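Local coordinates for ribokinase (Thermotoga maritima, PDB 1VM7), which probably phosphorylates D-ribose at O-5 with ATP and a divalent cation, most likely magnesium, giving D-ribose 5-phosphate, at residues I25-K30 with T103-I108; I75-Y80 with Y96-L101. One frame throughout, in Å; residues are numbered along the deposited sequence.

How the contacts relate
From strand 17-20 inside the large sheet the chain passes into strand 24-30 of the small four-stranded sheet. It then runs through strand 40-51 and helix 53-65, returns to the large sheet as strand 69-75, and turns at 76-78 into helix 79-90. Contact 2 closes the short loop, bringing 96-101 back beside 75-80. A few residues later contact 1 closes the longer one, pairing 103-108 with 25-30, so contact 2 is nested inside it. Contact 2 belongs to the edge of the large sheet, contact 1 to the middle of the small one. D78 ties them together, by a probable hydrogen bond to T103 and a salt bridge to R105; Y80 packs on I25.

Contact 1: I25-K30 with T103-I108; sequences IDIVLK and TGRAFI
I25 opens a parallel pairing of strand 24-30 with strand 105-110, the two central strands of the small four-stranded sheet that forms the lid in PfkB-family sugar kinases. Its N donates to G104 O, and its O accepts from A106 N (2.9 Å). With CG1 beside the backbone N (chi1 -55°), I25 lays that carbon obliquely against T103 CG2. D26, like I25 predicted to bind the substrate, turns to the face shared with A106 and I108: its OD1 comes to 3.5 Å from A106 CB, and its CB meets I108 CD1 at 3.7 Å. I27 is held through both backbone polar atoms, N donating to A106 O and O accepting from I108 N, each bond 2.8 Å. On the opposite face its side chain lies alongside F107, CD1 reaching ring atom CE2 at 3.7 Å; both residues also pack against the second subunit, so this face serves the dimer. V28 brings CG2 obliquely to I108 CD1, and its CA makes a CA-H...O contact with I108 O. That oxygen also takes the closing bond, from L29 N at 2.7 Å. Near the start of the pairing, R105 bends at chi3 (63°) back to the loop before its strand; NH2 forms a salt bridge with D78, and NE and NH2 both clasp T103 O, which lies close to the guanidinium plane.

Contact 2: I75-Y80 with Y96-L101; sequences IGNDDY and YIRVSL
I75 N donates to I97 O (2.9 Å), and I75 O accepts from V99 N (2.8 Å), ending the parallel pairing of strands 69-75 and 93-98 around R98. I75 O also receives the CA-H of R98 and lies beside V99 CG2. I75 CD1 meets Y96 CB obliquely at 4.1 Å. The R98 side chain, bent at chi3 (88°), carries the contact on to the turn: NE donates to G76 O at 3.3 Å, approaching in the carbonyl plane of G76, whose O lies 19° out of the guanidinium plane. N77 OD1 sits 3.3 Å above one face of the same guanidinium, towards its rim, too poorly aligned with NE for a hydrogen bond. NH2 is satisfied by a salt bridge to D82 and a hydrogen bond to S81. With an alanine in place of R98, D82 would probably lose its ionic mate and G76 O would be left with the weak bond from S81 OG. Two waters lie so close to N77 N and ND2 that those bonds are doubtful; the first donates to L101 O (2.7 Å), the second weakly to R98 O. G76 CA faces V99 O and L101 O on one side, each 3.2 Å away, the first as a CA-H...O contact. D78 caps helix 79-90; its OD1 also bonds T103 OG1 and its OD2 forms a salt bridge with R105. The contact ties the start of that helix to the edge strand it leads to, in the beta-alpha-beta unit 69-75, 79-90, 93-98, with I85 of the helix packed on I75, Y96 and R98.

Contact 1: I25-K30 with T103-I108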
loop_
_atom_site.group_PDB
_atom_site.type_symbol
_atom_site.label_atom_id
_atom_site.label_comp_id
_atom_site.label_asym_id
_atom_site.label_seq_id
_atom_site.Cartn_x
_atom_site.Cartn_y
_atom_site.Cartn_z
ATOM N N ILE A 25 3.035 0.308 9.555
ATOM C CA ILE A 25 3.977 0.289 8.459
ATOM C C ILE A 25 3.623 1.469 7.599
ATOM O O ILE A 25 2.475 1.570 7.175
ATOM C CB ILE A 25 3.758 -0.957 7.583
ATOM C CG1 ILE A 25 3.824 -2.213 8.446
ATOM C CG2 ILE A 25 4.785 -1.028 6.471
ATOM C CD1 ILE A 25 5.129 -2.392 9.183
ATOM N N ASP A 26 4.598 2.334 7.309
ATOM C CA ASP A 26 4.370 3.436 6.368
ATOM C C ASP A 26 4.869 3.027 4.997
ATOM O O ASP A 26 6.068 2.776 4.812
ATOM C CB ASP A 26 5.067 4.701 6.844
ATOM C CG ASP A 26 4.400 5.292 8.055
ATOM O OD1 ASP A 26 3.183 5.185 8.150
ATOM O OD2 ASP A 26 5.080 5.893 8.890
ATOM N N ILE A 27 3.940 2.971 4.047
ATOM C CA ILE A 27 4.229 2.539 2.685
ATOM C C ILE A 27 4.254 3.774 1.801
ATOM O O ILE A 27 3.206 4.375 1.530
ATOM C CB ILE A 27 3.203 1.471 2.176
ATOM C CG1 ILE A 27 3.252 0.230 3.072
ATOM C CG2 ILE A 27 3.482 1.069 0.731
ATOM C CD1 ILE A 27 1.974 -0.541 3.075
ATOM N N VAL A 28 5.463 4.176 1.374
ATOM C CA VAL A 28 5.612 5.433 0.680
ATOM C C VAL A 28 5.695 5.118 -0.793
ATOM O O VAL A 28 6.611 4.424 -1.249
ATOM C CB VAL A 28 6.855 6.220 1.146
ATOM C CG1 VAL A 28 6.980 7.540 0.372
ATOM C CG2 VAL A 28 6.766 6.490 2.649
ATOM N N LEU A 29 4.717 5.616 -1.536
ATOM C CA LEU A 29 4.701 5.426 -2.974
ATOM C C LEU A 29 5.057 6.771 -3.627
ATOM O O LEU A 29 4.297 7.715 -3.583
ATOM C CB LEU A 29 3.343 4.925 -3.437
ATOM C CG LEU A 29 2.929 3.649 -2.711
ATOM C CD1 LEU A 29 1.443 3.500 -2.716
ATOM C CD2 LEU A 29 3.657 2.462 -3.316
ATOM N N LYS A 30 6.233 6.817 -4.220
ATOM C CA LYS A 30 6.749 7.972 -4.916
ATOM C C LYS A 30 6.191 7.972 -6.342
ATOM O O LYS A 30 6.387 7.007 -7.083
ATOM C CB LYS A 30 8.259 7.815 -4.952
ATOM C CG LYS A 30 9.047 9.032 -5.180
ATOM C CD LYS A 30 10.404 8.902 -4.495
ATOM C CE LYS A 30 10.334 9.321 -3.007
ATOM N NZ LYS A 30 9.631 8.367 -2.113
ATOM N N THR A 103 -1.531 -6.016 10.108
ATOM C CA THR A 103 -0.807 -5.016 10.840
ATOM C C THR A 103 -1.248 -3.671 10.283
ATOM O O THR A 103 -1.470 -3.562 9.092
ATOM C CB THR A 103 0.748 -5.202 10.641
ATOM O OG1 THR A 103 1.157 -6.503 11.094
ATOM C CG2 THR A 103 1.545 -4.129 11.383
ATOM N N GLY A 104 -1.366 -2.652 11.128
ATOM C CA GLY A 104 -1.778 -1.320 10.693
ATOM C C GLY A 104 -0.785 -0.810 9.655
ATOM O O GLY A 104 0.452 -1.112 9.725
ATOM N N ARG A 105 -1.319 -0.102 8.676
ATOM C CA ARG A 105 -0.525 0.427 7.575
ATOM C C ARG A 105 -1.034 1.773 7.091
ATOM O O ARG A 105 -2.201 2.115 7.282
ATOM C CB ARG A 105 -0.405 -0.589 6.461
ATOM C CG ARG A 105 -1.634 -1.035 5.743
ATOM C CD ARG A 105 -1.328 -2.352 5.066
ATOM N NE ARG A 105 -1.016 -3.339 6.081
ATOM C CZ ARG A 105 -0.550 -4.571 5.884
ATOM N NH1 ARG A 105 -0.325 -5.061 4.673
ATOM N NH2 ARG A 105 -0.312 -5.329 6.940
ATOM N N ALA A 106 -0.140 2.571 6.570
ATOM C CA ALA A 106 -0.512 3.859 5.996
ATOM C C ALA A 106 0.084 3.876 4.595
ATOM O O ALA A 106 1.256 3.507 4.380
ATOM C CB ALA A 106 -0.005 4.991 6.825
ATOM N N PHE A 107 -0.747 4.252 3.637
ATOM C CA PHE A 107 -0.346 4.309 2.230
ATOM C C PHE A 107 -0.176 5.765 1.852
ATOM O O PHE A 107 -1.163 6.515 1.771
ATOM C CB PHE A 107 -1.405 3.684 1.357
ATOM C CG PHE A 107 -1.663 2.259 1.684
ATOM C CD1 PHE A 107 -2.604 1.915 2.648
ATOM C CD2 PHE A 107 -0.958 1.255 1.059
ATOM C CE1 PHE A 107 -2.847 0.590 2.943
ATOM C CE2 PHE A 107 -1.227 -0.087 1.351
ATOM C CZ PHE A 107 -2.159 -0.409 2.288
ATOM N N ILE A 108 1.077 6.150 1.642
ATOM C CA ILE A 108 1.458 7.540 1.529
ATOM C C ILE A 108 1.888 7.779 0.092
ATOM O O ILE A 108 2.897 7.250 -0.368
ATOM C CB ILE A 108 2.619 7.911 2.497
ATOM C CG1 ILE A 108 2.278 7.551 3.948
ATOM C CG2 ILE A 108 2.986 9.424 2.348
ATOM C CD1 ILE A 108 3.469 7.465 4.882
#

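Contact 2: I75-Y80 with Y96-L101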
loop_
_atom_site.group_PDB
_atom_site.type_symbol
_atom_site.label_atom_id
_atom_site.label_comp_id
_atom_site.label_asym_id
_atom_site.label_seq_id
_atom_site.Cartn_x
_atom_site.Cartn_y
_atom_site.Cartn_z
ATOM N N ILE A 75 -0.338 -5.998 16.715
ATOM C CA ILE A 75 0.128 -6.156 15.354
ATOM C C ILE A 75 -0.505 -7.409 14.805
ATOM O O ILE A 75 -1.175 -8.103 15.521
ATOM C CB ILE A 75 1.664 -6.211 15.267
ATOM C CG1 ILE A 75 2.224 -7.395 16.088
ATOM C CG2 ILE A 75 2.247 -4.880 15.763
ATOM C CD1 ILE A 75 3.661 -7.380 16.241
ATOM N N GLY A 76 -0.310 -7.671 13.524
ATOM C CA GLY A 76 -0.979 -8.773 12.854
ATOM C C GLY A 76 -0.167 -10.051 12.923
ATOM O O GLY A 76 0.705 -10.222 13.784
ATOM N N ASN A 77 -0.457 -10.958 12.005
ATOM C CA ASN A 77 0.332 -12.192 11.857
ATOM C C ASN A 77 1.009 -12.258 10.498
ATOM O O ASN A 77 1.329 -13.338 10.006
ATOM C CB ASN A 77 -0.527 -13.431 12.103
ATOM C CG ASN A 77 -0.674 -13.733 13.566
ATOM O OD1 ASN A 77 0.326 -13.961 14.256
ATOM N ND2 ASN A 77 -1.924 -13.734 14.067
ATOM N N ASP A 78 1.266 -11.092 9.920
ATOM C CA ASP A 78 1.732 -11.011 8.560
ATOM C C ASP A 78 3.235 -10.702 8.505
ATOM O O ASP A 78 3.913 -10.539 9.530
ATOM C CB ASP A 78 0.897 -9.983 7.783
ATOM C CG ASP A 78 0.686 -8.679 8.548
ATOM O OD1 ASP A 78 1.539 -8.298 9.402
ATOM O OD2 ASP A 78 -0.329 -8.035 8.249
ATOM N N ASP A 79 3.755 -10.655 7.292
ATOM C CA ASP A 79 5.143 -10.346 7.063
ATOM C C ASP A 79 5.550 -9.003 7.714
ATOM O O ASP A 79 6.638 -8.888 8.294
ATOM C CB ASP A 79 5.434 -10.395 5.551
ATOM C CG ASP A 79 4.346 -9.706 4.718
ATOM O OD1 ASP A 79 3.670 -8.761 5.240
ATOM O OD2 ASP A 79 4.175 -10.118 3.547
ATOM N N TYR A 80 4.674 -8.012 7.673
ATOM C CA TYR A 80 5.004 -6.764 8.292
ATOM C C TYR A 80 5.108 -6.924 9.807
ATOM O O TYR A 80 6.001 -6.353 10.441
ATOM C CB TYR A 80 4.027 -5.663 7.870
ATOM C CG TYR A 80 4.194 -5.187 6.408
ATOM C CD1 TYR A 80 5.438 -5.177 5.772
ATOM C CD2 TYR A 80 3.121 -4.664 5.697
ATOM C CE1 TYR A 80 5.594 -4.735 4.424
ATOM C CE2 TYR A 80 3.271 -4.213 4.351
ATOM C CZ TYR A 80 4.510 -4.242 3.734
ATOM O OH TYR A 80 4.642 -3.801 2.411
ATOM N N TYR A 96 4.196 -6.774 22.697
ATOM C CA TYR A 96 3.321 -6.776 21.535
ATOM C C TYR A 96 2.373 -7.969 21.580
ATOM O O TYR A 96 2.726 -9.012 22.090
ATOM C CB TYR A 96 4.112 -6.831 20.233
ATOM C CG TYR A 96 5.081 -7.986 20.148
ATOM C CD1 TYR A 96 4.680 -9.255 19.729
ATOM C CD2 TYR A 96 6.422 -7.784 20.470
ATOM C CE1 TYR A 96 5.614 -10.303 19.648
ATOM C CE2 TYR A 96 7.330 -8.788 20.407
ATOM C CZ TYR A 96 6.942 -10.030 20.008
ATOM O OH TYR A 96 7.933 -10.957 19.973
ATOM N N ILE A 97 1.193 -7.779 20.993
ATOM C CA ILE A 97 0.137 -8.764 20.912
ATOM C C ILE A 97 -0.202 -8.978 19.448
ATOM O O ILE A 97 -0.466 -8.013 18.746
ATOM C CB ILE A 97 -1.134 -8.243 21.606
ATOM C CG1 ILE A 97 -0.916 -8.090 23.107
ATOM C CG2 ILE A 97 -2.359 -9.164 21.335
ATOM C CD1 ILE A 97 -2.009 -7.243 23.764
ATOM N N ARG A 98 -0.220 -10.230 18.999
ATOM C CA ARG A 98 -0.541 -10.539 17.614
ATOM C C ARG A 98 -2.000 -10.860 17.474
ATOM O O ARG A 98 -2.537 -11.550 18.309
ATOM C CB ARG A 98 0.286 -11.722 17.134
ATOM C CG ARG A 98 1.765 -11.507 17.379
ATOM C CD ARG A 98 2.587 -12.533 16.677
ATOM N NE ARG A 98 2.887 -12.106 15.326
ATOM C CZ ARG A 98 3.762 -12.712 14.535
ATOM N NH1 ARG A 98 4.415 -13.809 14.947
ATOM N NH2 ARG A 98 3.960 -12.227 13.322
ATOM N N VAL A 99 -2.647 -10.314 16.442
ATOM C CA VAL A 99 -4.070 -10.557 16.186
ATOM C C VAL A 99 -4.206 -10.932 14.734
ATOM O O VAL A 99 -3.239 -10.810 13.978
ATOM C CB VAL A 99 -4.956 -9.330 16.547
ATOM C CG1 VAL A 99 -4.883 -9.065 18.044
ATOM C CG2 VAL A 99 -4.538 -8.046 15.772
ATOM N N SER A 100 -5.379 -11.395 14.327
ATOM C CA SER A 100 -5.572 -11.872 12.954
ATOM C C SER A 100 -5.868 -10.771 11.903
ATOM O O SER A 100 -5.972 -11.055 10.715
ATOM C CB SER A 100 -6.693 -12.912 12.920
ATOM O OG SER A 100 -7.911 -12.253 13.165
ATOM N N LEU A 101 -5.964 -9.509 12.313
ATOM C CA LEU A 101 -6.141 -8.441 11.344
ATOM C C LEU A 101 -4.773 -8.115 10.735
ATOM O O LEU A 101 -3.743 -8.442 11.321
ATOM C CB LEU A 101 -6.742 -7.210 12.002
ATOM C CG LEU A 101 -8.222 -7.216 12.423
ATOM C CD1 LEU A 101 -8.578 -5.822 12.935
ATOM C CD2 LEU A 101 -9.178 -7.553 11.295
HETATM O O HOH W 1 -2.283 -10.458 10.342
HETATM O O HOH W 2 -2.794 -14.338 16.377
#